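Local coordinates for protein flavodoxin (Aquifex aeolicus, PDB 2ARK) that probably serves as a low-potential electron donor to several redox enzymes, carrying the electrons on an FMN cofactor in a flavodoxin-type alpha/beta fold, at residues K6-D12 against E36-V42; V50-L56 against I86-I90; M71-F75 against M114-F118; V129-L135 against E149-A153. One frame throughout, in Å; residues are numbered along the deposited sequence.

Contact 1 (K6-D12 against E36-V42); sequences KVLVIYD and EVRLKHV
Val-7, Val-9 and Tyr-11 each give their backbone N-H to strand 36-41, at the carbonyls of Glu-36, Arg-38 and Lys-40, and their own carbonyls take the N-H of Arg-38, Lys-40 and Val-42. These six bonds make a regular parallel ladder, the strand axes coming within 4.7 Å at an angle of 18°. Val-9 N to Arg-38 O measures 2.8 Å, whereas Tyr-11 N to Lys-40 O is longer, at 3.1 Å.

Among the apolar contacts, the CD1 branch of Leu-39 fits between two partners, 3.8 Å from Val-9 CG1 and 3.7 Å from Tyr-11 CE2. On the other face, Leu-8 CD2 meets Lys-40 CG at 4.1 Å, the two chains crossing near a right angle.

The aromatic contact depends on Tyr-11 chi1 of 65°, which swings the ring back across the neighbouring strand. His-41 CA lies over one ring face, 4.0 Å from the centroid, a CH-pi contact, while the imidazole points its edge toward the tyrosine in an offset edge-to-face pair with planes at 72°. With a serine in place of Tyr-11, His-41 and Leu-39 would probably lose the ring they lean on.

Helix 17-30 packs on the Tyr-11 and Val-37 face as the crossover of this beta-alpha-beta unit. Helices 47-52 and 69-78 lie against Leu-8 and Ile-10, Arg-38 forms a salt bridge with Asp-49, and strand 55-61 flanks strand 5-11.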
loop_
_atom_site.group_PDB
_atom_site.type_symbol
_atom_site.label_atom_id
_atom_site.label_comp_id
_atom_site.label_asym_id
_atom_site.label_seq_id
_atom_site.Cartn_x
_atom_site.Cartn_y
_atom_site.Cartn_z
ATOM N N LYS A 6 -16.114 24.588 1.695
ATOM C CA LYS A 6 -16.226 24.074 3.060
ATOM C C LYS A 6 -15.157 22.990 3.265
ATOM O O LYS A 6 -15.207 21.932 2.614
ATOM C CB LYS A 6 -17.631 23.494 3.288
ATOM C CG LYS A 6 -18.716 24.510 3.518
ATOM C CD LYS A 6 -19.927 24.169 2.678
ATOM C CE LYS A 6 -21.009 23.421 3.433
ATOM N NZ LYS A 6 -21.976 22.821 2.473
ATOM N N VAL A 7 -14.181 23.293 4.134
ATOM C CA VAL A 7 -13.056 22.394 4.429
ATOM C C VAL A 7 -13.044 21.915 5.898
ATOM O O VAL A 7 -13.137 22.711 6.839
ATOM C CB VAL A 7 -11.703 23.054 4.011
ATOM C CG1 VAL A 7 -10.497 22.298 4.552
ATOM C CG2 VAL A 7 -11.600 23.139 2.501
ATOM N N LEU A 8 -12.943 20.608 6.086
ATOM C CA LEU A 8 -12.829 19.994 7.420
ATOM C C LEU A 8 -11.410 19.522 7.616
ATOM O O LEU A 8 -10.890 18.713 6.828
ATOM C CB LEU A 8 -13.761 18.784 7.549
ATOM C CG LEU A 8 -14.368 18.322 8.882
ATOM C CD1 LEU A 8 -14.472 16.804 8.894
ATOM C CD2 LEU A 8 -13.720 18.838 10.226
ATOM N N VAL A 9 -10.759 20.038 8.643
ATOM C CA VAL A 9 -9.484 19.481 9.057
ATOM C C VAL A 9 -9.770 18.706 10.331
ATOM O O VAL A 9 -10.136 19.282 11.333
ATOM C CB VAL A 9 -8.388 20.555 9.262
ATOM C CG1 VAL A 9 -7.022 19.899 9.602
ATOM C CG2 VAL A 9 -8.274 21.407 8.023
ATOM N N ILE A 10 -9.631 17.387 10.267
ATOM C CA ILE A 10 -9.937 16.547 11.421
ATOM C C ILE A 10 -8.662 15.765 11.752
ATOM O O ILE A 10 -8.014 15.279 10.846
ATOM C CB ILE A 10 -11.185 15.644 11.118
ATOM C CG1 ILE A 10 -11.622 14.873 12.333
ATOM C CG2 ILE A 10 -10.966 14.675 9.903
ATOM C CD1 ILE A 10 -12.513 13.645 11.916
ATOM N N TYR A 11 -8.257 15.692 13.024
ATOM C CA TYR A 11 -6.952 15.051 13.377
ATOM C C TYR A 11 -7.050 14.266 14.688
ATOM O O TYR A 11 -7.852 14.590 15.564
ATOM C CB TYR A 11 -5.807 16.090 13.461
ATOM C CG TYR A 11 -6.039 17.049 14.591
ATOM C CD1 TYR A 11 -5.467 16.836 15.837
ATOM C CD2 TYR A 11 -6.917 18.119 14.446
ATOM C CE1 TYR A 11 -5.756 17.683 16.913
ATOM C CE2 TYR A 11 -7.185 18.973 15.493
ATOM C CZ TYR A 11 -6.601 18.755 16.718
ATOM O OH TYR A 11 -6.898 19.593 17.758
ATOM N N ASP A 12 -6.237 13.215 14.791
ATOM C CA ASP A 12 -5.895 12.604 16.052
ATOM C C ASP A 12 -4.458 13.012 16.368
ATOM O O ASP A 12 -3.734 13.501 15.489
ATOM C CB ASP A 12 -6.023 11.087 15.962
ATOM C CG ASP A 12 -6.037 10.410 17.338
ATOM O OD1 ASP A 12 -5.982 11.115 18.357
ATOM O OD2 ASP A 12 -6.062 9.173 17.423
ATOM N N GLU A 36 -14.107 28.376 3.814
ATOM C CA GLU A 36 -14.465 28.241 5.208
ATOM C C GLU A 36 -13.884 26.929 5.794
ATOM O O GLU A 36 -13.970 25.867 5.168
ATOM C CB GLU A 36 -15.965 28.238 5.293
ATOM C CG GLU A 36 -16.439 28.404 6.666
ATOM C CD GLU A 36 -17.928 28.438 6.727
ATOM O OE1 GLU A 36 -18.580 28.017 5.736
ATOM O OE2 GLU A 36 -18.432 28.883 7.772
ATOM N N VAL A 37 -13.318 27.003 7.001
ATOM C CA VAL A 37 -12.607 25.860 7.596
ATOM C C VAL A 37 -13.146 25.474 8.993
ATOM O O VAL A 37 -13.408 26.330 9.821
ATOM C CB VAL A 37 -11.058 26.123 7.613
ATOM C CG1 VAL A 37 -10.270 24.975 8.275
ATOM C CG2 VAL A 37 -10.561 26.363 6.195
ATOM N N ARG A 38 -13.324 24.177 9.230
ATOM C CA ARG A 38 -13.623 23.684 10.571
ATOM C C ARG A 38 -12.397 22.877 10.960
ATOM O O ARG A 38 -11.945 22.061 10.162
ATOM C CB ARG A 38 -14.897 22.819 10.581
ATOM C CG ARG A 38 -16.050 23.482 11.215
ATOM C CD ARG A 38 -17.332 23.551 10.379
ATOM N NE ARG A 38 -18.319 22.555 10.774
ATOM C CZ ARG A 38 -19.639 22.699 10.693
ATOM N NH1 ARG A 38 -20.193 23.813 10.248
ATOM N NH2 ARG A 38 -20.419 21.708 11.094
ATOM N N LEU A 39 -11.835 23.138 12.148
ATOM C CA LEU A 39 -10.712 22.339 12.708
ATOM C C LEU A 39 -11.178 21.549 13.939
ATOM O O LEU A 39 -11.603 22.141 14.949
ATOM C CB LEU A 39 -9.548 23.262 13.057
ATOM C CG LEU A 39 -8.285 22.748 13.750
ATOM C CD1 LEU A 39 -7.553 21.623 12.945
ATOM C CD2 LEU A 39 -7.345 23.920 14.058
ATOM N N LYS A 40 -11.150 20.218 13.860
ATOM C CA LYS A 40 -11.596 19.390 15.014
ATOM C C LYS A 40 -10.631 18.271 15.374
ATOM O O LYS A 40 -10.080 17.650 14.503
ATOM C CB LYS A 40 -12.974 18.763 14.761
ATOM C CG LYS A 40 -14.037 19.701 14.181
ATOM C CD LYS A 40 -14.996 20.261 15.202
ATOM C CE LYS A 40 -15.952 21.278 14.505
ATOM N NZ LYS A 40 -17.278 21.631 15.213
ATOM N N HIS A 41 -10.427 18.025 16.662
ATOM C CA HIS A 41 -9.857 16.761 17.124
ATOM C C HIS A 41 -10.928 15.644 16.882
ATOM O O HIS A 41 -12.139 15.909 16.937
ATOM C CB HIS A 41 -9.437 16.882 18.604
ATOM C CG HIS A 41 -8.877 15.623 19.191
ATOM N ND1 HIS A 41 -7.582 15.206 18.972
ATOM C CD2 HIS A 41 -9.436 14.687 19.993
ATOM C CE1 HIS A 41 -7.373 14.058 19.595
ATOM N NE2 HIS A 41 -8.485 13.718 20.219
ATOM N N VAL A 42 -10.483 14.422 16.592
ATOM C CA VAL A 42 -11.395 13.292 16.398
ATOM C C VAL A 42 -12.484 13.104 17.502
ATOM O O VAL A 42 -13.629 12.774 17.169
ATOM C CB VAL A 42 -10.636 11.959 16.121
ATOM C CG1 VAL A 42 -9.828 11.519 17.304
ATOM C CG2 VAL A 42 -11.594 10.876 15.753
#

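Contact 2 (V50-L56 against I86-I90); sequences VLWADGL and IDGKI
Lys-89 sends its ammonium group to the carbonyls at the C-terminal end of helix 47-52, in a mainly polar contact where two neighbouring parallel strands, 55-61 and 90-97, begin. NZ donates to Ala-53 O at 3.0 Å and only weakly to Val-50 O at 3.3 Å. The side chain runs extended as far as CE and then bends (chi4 -59°), which brings NZ within reach of both oxygens. A positive group at this helix end is likely to be favoured by the helix dipole. Part-way along, Lys-89 CD rests 4.0 Å from Leu-56 CD1.

Next along the chain the backbones pair. Ile-90 N bonds to Asp-54 O at 3.1 Å, almost straight at 176°, and Leu-56 N turns to Ile-90 O, whose position is less certain. Asp-54 O has a second partner: water 1 donates to it at 2.8 Å and also to Gly-88 O at 3.1 Å, tying the approach of strand 90-97 to the foot of its neighbour.

Ile-86 adds the apolar part. Its two branches divide the helix end between them, CD1 touching Val-50 CG1 at 4.1 Å and CG2 touching Leu-51 CD2 at 3.8 Å, each pair crossing at about a right angle.

Ile-90 meets Leu-121 of the second subunit. Strand 5-11 flanks strand 55-61, with Gly-55 bonded to Lys-6 and Leu-8; the Leu-8 side chain packs against Val-50, Ala-53 and Leu-56.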
loop_
_atom_site.group_PDB
_atom_site.type_symbol
_atom_site.label_atom_id
_atom_site.label_comp_id
_atom_site.label_asym_id
_atom_site.label_seq_id
_atom_site.Cartn_x
_atom_site.Cartn_y
_atom_site.Cartn_z
ATOM N N VAL A 50 -18.748 16.201 8.658
ATOM C CA VAL A 50 -18.291 15.525 7.449
ATOM C C VAL A 50 -19.292 15.794 6.343
ATOM O O VAL A 50 -18.916 16.128 5.212
ATOM C CB VAL A 50 -18.039 13.986 7.707
ATOM C CG1 VAL A 50 -17.852 13.217 6.409
ATOM C CG2 VAL A 50 -16.818 13.793 8.631
ATOM N N LEU A 51 -20.566 15.693 6.689
ATOM C CA LEU A 51 -21.658 16.090 5.799
ATOM C C LEU A 51 -21.562 17.546 5.327
ATOM O O LEU A 51 -21.909 17.875 4.201
ATOM C CB LEU A 51 -22.991 15.872 6.509
ATOM C CG LEU A 51 -23.412 14.418 6.657
ATOM C CD1 LEU A 51 -24.517 14.305 7.716
ATOM C CD2 LEU A 51 -23.874 13.883 5.292
ATOM N N TRP A 52 -21.102 18.416 6.212
ATOM C CA TRP A 52 -20.891 19.812 5.894
ATOM C C TRP A 52 -19.729 19.990 4.913
ATOM O O TRP A 52 -19.823 20.810 4.011
ATOM C CB TRP A 52 -20.668 20.566 7.208
ATOM C CG TRP A 52 -20.262 21.977 7.078
ATOM C CD1 TRP A 52 -21.095 23.065 6.979
ATOM C CD2 TRP A 52 -18.913 22.488 7.043
ATOM N NE1 TRP A 52 -20.342 24.218 6.886
ATOM C CE2 TRP A 52 -19.004 23.893 6.922
ATOM C CE3 TRP A 52 -17.636 21.892 7.119
ATOM C CZ2 TRP A 52 -17.861 24.721 6.867
ATOM C CZ3 TRP A 52 -16.506 22.714 7.073
ATOM C CH2 TRP A 52 -16.626 24.109 6.940
ATOM N N ALA A 53 -18.663 19.202 5.055
ATOM C CA ALA A 53 -17.408 19.392 4.301
ATOM C C ALA A 53 -17.486 19.098 2.801
ATOM O O ALA A 53 -18.073 18.094 2.379
ATOM C CB ALA A 53 -16.289 18.568 4.919
ATOM N N ASP A 54 -16.883 19.967 1.992
ATOM C CA ASP A 54 -16.648 19.645 0.579
ATOM C C ASP A 54 -15.359 18.860 0.449
ATOM O O ASP A 54 -15.274 17.939 -0.349
ATOM C CB ASP A 54 -16.571 20.918 -0.274
ATOM C CG ASP A 54 -17.886 21.658 -0.310
ATOM O OD1 ASP A 54 -18.907 20.976 -0.526
ATOM O OD2 ASP A 54 -17.916 22.900 -0.122
ATOM N N GLY A 55 -14.363 19.263 1.244
ATOM C CA GLY A 55 -13.042 18.686 1.272
ATOM C C GLY A 55 -12.628 18.413 2.702
ATOM O O GLY A 55 -13.029 19.141 3.614
ATOM N N LEU A 56 -11.859 17.332 2.879
ATOM C CA LEU A 56 -11.348 16.881 4.182
ATOM C C LEU A 56 -9.838 16.685 4.165
ATOM O O LEU A 56 -9.307 16.083 3.229
ATOM C CB LEU A 56 -11.947 15.523 4.575
ATOM C CG LEU A 56 -13.435 15.428 4.857
ATOM C CD1 LEU A 56 -14.204 15.291 3.509
ATOM C CD2 LEU A 56 -13.667 14.243 5.765
ATOM N N ILE A 86 -22.163 9.399 0.691
ATOM C CA ILE A 86 -21.357 10.621 0.712
ATOM C C ILE A 86 -20.212 10.602 -0.293
ATOM O O ILE A 86 -19.224 11.279 -0.085
ATOM C CB ILE A 86 -20.826 11.005 2.146
ATOM C CG1 ILE A 86 -20.020 9.869 2.764
ATOM C CG2 ILE A 86 -21.980 11.415 3.053
ATOM C CD1 ILE A 86 -19.329 10.226 4.029
ATOM N N ASP A 87 -20.363 9.841 -1.382
ATOM C CA ASP A 87 -19.350 9.732 -2.433
ATOM C C ASP A 87 -19.023 11.071 -3.057
ATOM O O ASP A 87 -19.891 11.929 -3.170
ATOM C CB ASP A 87 -19.831 8.812 -3.546
ATOM C CG ASP A 87 -20.075 7.378 -3.083
ATOM O OD1 ASP A 87 -20.882 7.165 -2.151
ATOM O OD2 ASP A 87 -19.470 6.464 -3.678
ATOM N N GLY A 88 -17.765 11.245 -3.466
ATOM C CA GLY A 88 -17.373 12.437 -4.218
ATOM C C GLY A 88 -16.966 13.639 -3.380
ATOM O O GLY A 88 -16.811 14.738 -3.910
ATOM N N LYS A 89 -16.808 13.447 -2.070
ATOM C CA LYS A 89 -16.101 14.433 -1.264
ATOM C C LYS A 89 -14.657 14.332 -1.667
ATOM O O LYS A 89 -14.240 13.290 -2.177
ATOM C CB LYS A 89 -16.284 14.211 0.243
ATOM C CG LYS A 89 -17.586 14.772 0.742
ATOM C CD LYS A 89 -17.854 14.434 2.189
ATOM C CE LYS A 89 -19.358 14.469 2.431
ATOM N NZ LYS A 89 -19.929 15.798 2.112
ATOM N N ILE A 90 -13.916 15.422 -1.474
ATOM C CA ILE A 90 -12.507 15.510 -1.819
ATOM C C ILE A 90 -11.723 15.461 -0.516
ATOM O O ILE A 90 -12.080 16.159 0.440
ATOM C CB ILE A 90 -12.210 16.811 -2.610
ATOM C CG1 ILE A 90 -12.976 16.788 -3.942
ATOM C CG2 ILE A 90 -10.719 16.978 -2.854
ATOM C CD1 ILE A 90 -13.038 18.093 -4.669
HETATM O O HOH W 1 -16.561 17.686 -2.840
#

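Contact 3 (M71-F75 against M114-F118); sequences MKRFF and MLMNF
Phe-75 and Met-114 bring helices 69-78 and 104-117 together, their CA atoms being the nearest across the two segments at 7.9 Å, a spacing too wide for the two backbones to meet, and bridged by side chains. Met-114, a selenomethionine, reaches out with CG anti to its nitrogen and an extended chi2, then bends at its end (chi3 56°). That bend lays the terminal CE over one face of the Phe-75 ring, 3.7 Å from the centroid and 16° off the normal, a CH-pi contact. Met-114 SE stands obliquely at 4.4 Å from the Phe-75 centroid, a Met-aromatic contact. Lys-72 CD lies 4.0 Å from Met-114 SE.

The edge of Phe-75 is turned toward the face of Phe-118 in an offset edge-to-face pair, planes at 73° and centroids 5.8 Å apart, while Leu-115 CD2 touches Phe-75 CE2 at 3.8 Å. The Phe-118 ring also brings CZ to 3.5 Å from Phe-75 O.

The two helices follow strands 55-61 and 90-97, neighbours in the parallel sheet of the flavodoxin fold, and Val-58 of the first strand touches Met-71, Phe-75 and Leu-115. Met-64 of the third subunit packs on Met-114 and Phe-118, and Lys-72 NZ bonds to Asp-76 and to carbonyls of that subunit. With no hydrogen bond across the segments, the helices depend here on shape and dispersion, and the close apolar neighbours probably restrict how the Phe-75 ring can turn.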
loop_
_atom_site.group_PDB
_atom_site.type_symbol
_atom_site.label_atom_id
_atom_site.label_comp_id
_atom_site.label_asym_id
_atom_site.label_seq_id
_atom_site.Cartn_x
_atom_site.Cartn_y
_atom_site.Cartn_z
HETATM N N MSE A 71 -8.851 7.343 15.032
HETATM C CA MSE A 71 -9.300 7.810 13.736
HETATM C C MSE A 71 -10.026 6.718 12.951
HETATM O O MSE A 71 -11.055 6.965 12.346
HETATM C CB MSE A 71 -8.170 8.422 12.930
HETATM C CG MSE A 71 -8.647 9.045 11.640
HETATM SE SE MSE A 71 -9.802 10.674 11.937
HETATM C CE MSE A 71 -8.450 11.945 12.592
ATOM N N LYS A 72 -9.487 5.507 12.989
ATOM C CA LYS A 72 -10.120 4.345 12.402
ATOM C C LYS A 72 -11.515 4.118 12.997
ATOM O O LYS A 72 -12.473 3.835 12.257
ATOM C CB LYS A 72 -9.208 3.107 12.596
ATOM C CG LYS A 72 -9.657 1.872 11.856
ATOM C CD LYS A 72 -9.411 1.955 10.323
ATOM C CE LYS A 72 -10.465 1.170 9.520
ATOM N NZ LYS A 72 -10.557 -0.223 10.037
ATOM N N ARG A 73 -11.659 4.276 14.315
ATOM C CA ARG A 73 -12.962 4.031 14.963
ATOM C C ARG A 73 -14.006 5.075 14.550
ATOM O O ARG A 73 -15.182 4.761 14.369
ATOM C CB ARG A 73 -12.800 3.995 16.475
ATOM C CG ARG A 73 -14.089 3.785 17.295
ATOM C CD ARG A 73 -14.003 4.754 18.423
ATOM N NE ARG A 73 -13.906 4.088 19.677
ATOM C CZ ARG A 73 -13.471 4.611 20.821
ATOM N NH1 ARG A 73 -13.497 3.817 21.873
ATOM N NH2 ARG A 73 -12.991 5.865 20.932
ATOM N N PHE A 74 -13.563 6.312 14.380
ATOM C CA PHE A 74 -14.422 7.360 13.925
ATOM C C PHE A 74 -15.007 7.056 12.532
ATOM O O PHE A 74 -16.223 7.232 12.282
ATOM C CB PHE A 74 -13.656 8.692 13.913
ATOM C CG PHE A 74 -14.484 9.845 13.445
ATOM C CD1 PHE A 74 -15.293 10.548 14.349
ATOM C CD2 PHE A 74 -14.481 10.214 12.105
ATOM C CE1 PHE A 74 -16.093 11.617 13.919
ATOM C CE2 PHE A 74 -15.271 11.273 11.668
ATOM C CZ PHE A 74 -16.082 11.975 12.578
ATOM N N PHE A 75 -14.141 6.619 11.627
ATOM C CA PHE A 75 -14.577 6.226 10.312
ATOM C C PHE A 75 -15.438 4.983 10.319
ATOM O O PHE A 75 -16.449 4.952 9.650
ATOM C CB PHE A 75 -13.384 6.125 9.345
ATOM C CG PHE A 75 -12.974 7.456 8.803
ATOM C CD1 PHE A 75 -12.257 8.342 9.590
ATOM C CD2 PHE A 75 -13.364 7.853 7.539
ATOM C CE1 PHE A 75 -11.918 9.609 9.118
ATOM C CE2 PHE A 75 -13.034 9.115 7.049
ATOM C CZ PHE A 75 -12.311 9.997 7.833
HETATM N N MSE A 114 -8.660 4.419 3.435
HETATM C CA MSE A 114 -9.851 4.529 4.226
HETATM C C MSE A 114 -10.809 5.545 3.579
HETATM O O MSE A 114 -12.002 5.284 3.435
HETATM C CB MSE A 114 -9.413 4.969 5.613
HETATM C CG MSE A 114 -10.412 4.810 6.677
HETATM SE SE MSE A 114 -9.711 5.481 8.404
HETATM C CE MSE A 114 -9.171 7.444 7.950
ATOM N N LEU A 115 -10.268 6.681 3.168
ATOM C CA LEU A 115 -11.028 7.708 2.504
ATOM C C LEU A 115 -11.577 7.230 1.175
ATOM O O LEU A 115 -12.731 7.533 0.839
ATOM C CB LEU A 115 -10.192 8.984 2.305
ATOM C CG LEU A 115 -9.757 9.668 3.601
ATOM C CD1 LEU A 115 -8.549 10.575 3.342
ATOM C CD2 LEU A 115 -10.865 10.436 4.286
HETATM N N MSE A 116 -10.775 6.480 0.416
HETATM C CA MSE A 116 -11.241 5.971 -0.865
HETATM C C MSE A 116 -12.390 5.031 -0.705
HETATM O O MSE A 116 -13.273 4.948 -1.570
HETATM C CB MSE A 116 -10.134 5.300 -1.643
HETATM C CG MSE A 116 -9.279 6.316 -2.320
HETATM SE SE MSE A 116 -7.946 5.499 -3.510
HETATM C CE MSE A 116 -6.721 4.636 -2.074
ATOM N N ASN A 117 -12.393 4.333 0.417
ATOM C CA ASN A 117 -13.416 3.346 0.656
ATOM C C ASN A 117 -14.790 4.000 0.726
ATOM O O ASN A 117 -15.784 3.384 0.369
ATOM C CB ASN A 117 -13.101 2.583 1.937
ATOM C CG ASN A 117 -13.789 1.262 2.003
ATOM O OD1 ASN A 117 -14.937 1.175 2.439
ATOM N ND2 ASN A 117 -13.081 0.202 1.602
ATOM N N PHE A 118 -14.833 5.262 1.148
ATOM C CA PHE A 118 -16.083 6.010 1.211
ATOM C C PHE A 118 -16.448 6.668 -0.119
ATOM O O PHE A 118 -17.379 7.471 -0.170
ATOM C CB PHE A 118 -16.013 7.080 2.305
ATOM C CG PHE A 118 -16.318 6.567 3.688
ATOM C CD1 PHE A 118 -15.312 6.008 4.480
ATOM C CD2 PHE A 118 -17.610 6.661 4.203
ATOM C CE1 PHE A 118 -15.579 5.547 5.771
ATOM C CE2 PHE A 118 -17.909 6.198 5.491
ATOM C CZ PHE A 118 -16.872 5.645 6.283
#

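Contact 4 (V129-L135 against E149-A153); sequences VGKKFTL and EEKEA
Glu-149 brings its carboxylate obliquely against the Phe-133 ring, the two planes 27° apart and Glu-149 OE1 3.6 Å from Phe-133 CD2. Its chi1 of 56° turns the extended side chain back over the 129-135 segment, where OE2 comes within 3.3 Å of Gly-130 CA; any beta carbon there would collide with that oxygen. Water 2 donates to Glu-149 OE2 at 2.8 Å and accepts from Lys-132 N, linking the acid to the turn. The same turn contains a classic beta bulge: Val-129 N and Gly-130 N both donate to Phe-133 O. The segment lies in the chain between strands 121-128 and 139-142, both paired with strand 90-97; Leu-135 bonds back to Val-125, and helix 148-168 packs on it.

The remaining contacts are made by carbon atoms. Ala-153 CB sits at the ring edge, 3.7 Å from Phe-133 CE1, and Glu-150 CG meets Phe-133 CZ at 3.7 Å. Leu-135 CD2 approaches Ala-153 CB to 4.1 Å, and Val-129 CG2 touches Glu-152 CG at 3.8 Å. An alanine in place of Phe-133 is likely to open a gap beside Ala-153 and leave the Glu-149 chain less confined. Glu-152 forms salt bridges with Arg-155 and Arg-156, and Trp-100 of the fourth subunit packs on Phe-133.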
loop_
_atom_site.group_PDB
_atom_site.type_symbol
_atom_site.label_atom_id
_atom_site.label_comp_id
_atom_site.label_asym_id
_atom_site.label_seq_id
_atom_site.Cartn_x
_atom_site.Cartn_y
_atom_site.Cartn_z
ATOM N N VAL A 129 8.249 22.341 -1.753
ATOM C CA VAL A 129 7.997 23.377 -0.831
ATOM C C VAL A 129 9.379 23.666 -0.233
ATOM O O VAL A 129 9.622 24.683 0.405
ATOM C CB VAL A 129 6.921 22.796 0.094
ATOM C CG1 VAL A 129 7.398 22.539 1.510
ATOM C CG2 VAL A 129 5.579 23.503 -0.087
ATOM N N GLY A 130 10.298 22.757 -0.516
ATOM C CA GLY A 130 11.717 22.907 -0.213
ATOM C C GLY A 130 12.483 22.134 -1.273
ATOM O O GLY A 130 11.921 21.288 -1.966
ATOM N N LYS A 131 13.768 22.415 -1.393
ATOM C CA LYS A 131 14.606 21.864 -2.461
ATOM C C LYS A 131 14.495 20.333 -2.508
ATOM O O LYS A 131 14.459 19.742 -3.589
ATOM C CB LYS A 131 16.049 22.302 -2.231
ATOM C CG LYS A 131 16.919 22.345 -3.442
ATOM C CD LYS A 131 18.191 23.120 -3.058
ATOM C CE LYS A 131 18.780 23.917 -4.226
ATOM N NZ LYS A 131 19.613 24.998 -3.691
ATOM N N LYS A 132 14.442 19.717 -1.323
ATOM C CA LYS A 132 14.280 18.266 -1.167
ATOM C C LYS A 132 13.074 17.952 -0.263
ATOM O O LYS A 132 13.099 17.007 0.525
ATOM C CB LYS A 132 15.553 17.658 -0.559
ATOM C CG LYS A 132 16.699 17.623 -1.499
ATOM C CD LYS A 132 17.808 16.670 -1.067
ATOM C CE LYS A 132 18.621 16.234 -2.312
ATOM N NZ LYS A 132 17.725 15.660 -3.434
ATOM N N PHE A 133 12.032 18.761 -0.353
ATOM C CA PHE A 133 10.922 18.602 0.543
ATOM C C PHE A 133 9.572 18.715 -0.175
ATOM O O PHE A 133 9.212 19.784 -0.692
ATOM C CB PHE A 133 11.020 19.557 1.753
ATOM C CG PHE A 133 10.356 19.014 2.979
ATOM C CD1 PHE A 133 9.003 19.260 3.225
ATOM C CD2 PHE A 133 11.054 18.201 3.856
ATOM C CE1 PHE A 133 8.356 18.703 4.332
ATOM C CE2 PHE A 133 10.430 17.660 4.991
ATOM C CZ PHE A 133 9.072 17.901 5.221
ATOM N N THR A 134 8.822 17.604 -0.161
ATOM C CA THR A 134 7.536 17.533 -0.844
ATOM C C THR A 134 6.436 16.820 -0.039
ATOM O O THR A 134 6.575 16.591 1.169
ATOM C CB THR A 134 7.689 17.007 -2.290
ATOM O OG1 THR A 134 6.500 17.276 -3.025
ATOM C CG2 THR A 134 8.036 15.516 -2.353
ATOM N N LEU A 135 5.321 16.495 -0.694
ATOM C CA LEU A 135 4.150 16.004 0.015
ATOM C C LEU A 135 3.238 15.213 -0.926
ATOM O O LEU A 135 2.000 15.378 -0.937
ATOM C CB LEU A 135 3.426 17.174 0.709
ATOM C CG LEU A 135 2.944 18.439 -0.027
ATOM C CD1 LEU A 135 1.620 18.921 0.599
ATOM C CD2 LEU A 135 4.020 19.557 -0.035
ATOM N N GLU A 149 10.270 24.655 5.676
ATOM C CA GLU A 149 9.681 23.770 4.677
ATOM C C GLU A 149 8.652 22.777 5.276
ATOM O O GLU A 149 7.637 22.473 4.631
ATOM C CB GLU A 149 10.759 23.080 3.825
ATOM C CG GLU A 149 11.806 22.273 4.587
ATOM C CD GLU A 149 12.982 21.831 3.693
ATOM O OE1 GLU A 149 13.610 20.780 3.983
ATOM O OE2 GLU A 149 13.273 22.531 2.691
ATOM N N GLU A 150 8.893 22.319 6.510
ATOM C CA GLU A 150 7.938 21.465 7.210
ATOM C C GLU A 150 6.638 22.199 7.475
ATOM O O GLU A 150 5.566 21.634 7.280
ATOM C CB GLU A 150 8.511 20.934 8.518
ATOM C CG GLU A 150 9.614 19.953 8.276
ATOM C CD GLU A 150 10.318 19.508 9.537
ATOM O OE1 GLU A 150 10.348 20.263 10.541
ATOM O OE2 GLU A 150 10.842 18.373 9.515
ATOM N N LYS A 151 6.742 23.461 7.909
ATOM C CA LYS A 151 5.556 24.285 8.178
ATOM C C LYS A 151 4.808 24.546 6.873
ATOM O O LYS A 151 3.572 24.476 6.824
ATOM C CB LYS A 151 5.921 25.568 8.949
ATOM C CG LYS A 151 6.610 25.266 10.309
ATOM C CD LYS A 151 6.441 26.343 11.407
ATOM C CE LYS A 151 7.688 27.249 11.605
ATOM N NZ LYS A 151 7.643 28.170 12.846
ATOM N N GLU A 152 5.579 24.771 5.808
ATOM C CA GLU A 152 5.037 25.112 4.487
ATOM C C GLU A 152 4.371 23.932 3.795
ATOM O O GLU A 152 3.356 24.115 3.134
ATOM C CB GLU A 152 6.101 25.785 3.593
ATOM C CG GLU A 152 5.565 26.467 2.315
ATOM C CD GLU A 152 4.362 27.401 2.535
ATOM O OE1 GLU A 152 3.478 27.422 1.652
ATOM O OE2 GLU A 152 4.279 28.107 3.579
ATOM N N ALA A 153 4.926 22.726 3.963
ATOM C CA ALA A 153 4.279 21.488 3.471
ATOM C C ALA A 153 2.840 21.386 3.984
ATOM O O ALA A 153 1.930 21.044 3.229
ATOM C CB ALA A 153 5.083 20.262 3.892
HETATM O O HOH W 2 14.811 20.645 1.307
#

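How the contacts relate
Contacts 1 and 2 share one sheet: Lys-6 and Leu-8 of contact 1 bond to the backbone of Asp-54 and Gly-55 in contact 2, so strand 5-11 is held on both flanks. Contact 1 is a full ladder, whereas contact 2 has just the start of one, supplemented by a lysine and a water. Contact 3 joins helices without hydrogen bonds; Phe-74 packs on Ile-10 and Val-42 of contact 1, Met-71 on Ile-10, and Phe-118 touches Ile-86 of contact 2. Contacts 2 and 3 are buried, contacts 1 and 4 partly so. Contact 4 stands apart, its nearest atoms about 11 Å from contact 1, and mixes carboxylates with apolar groups.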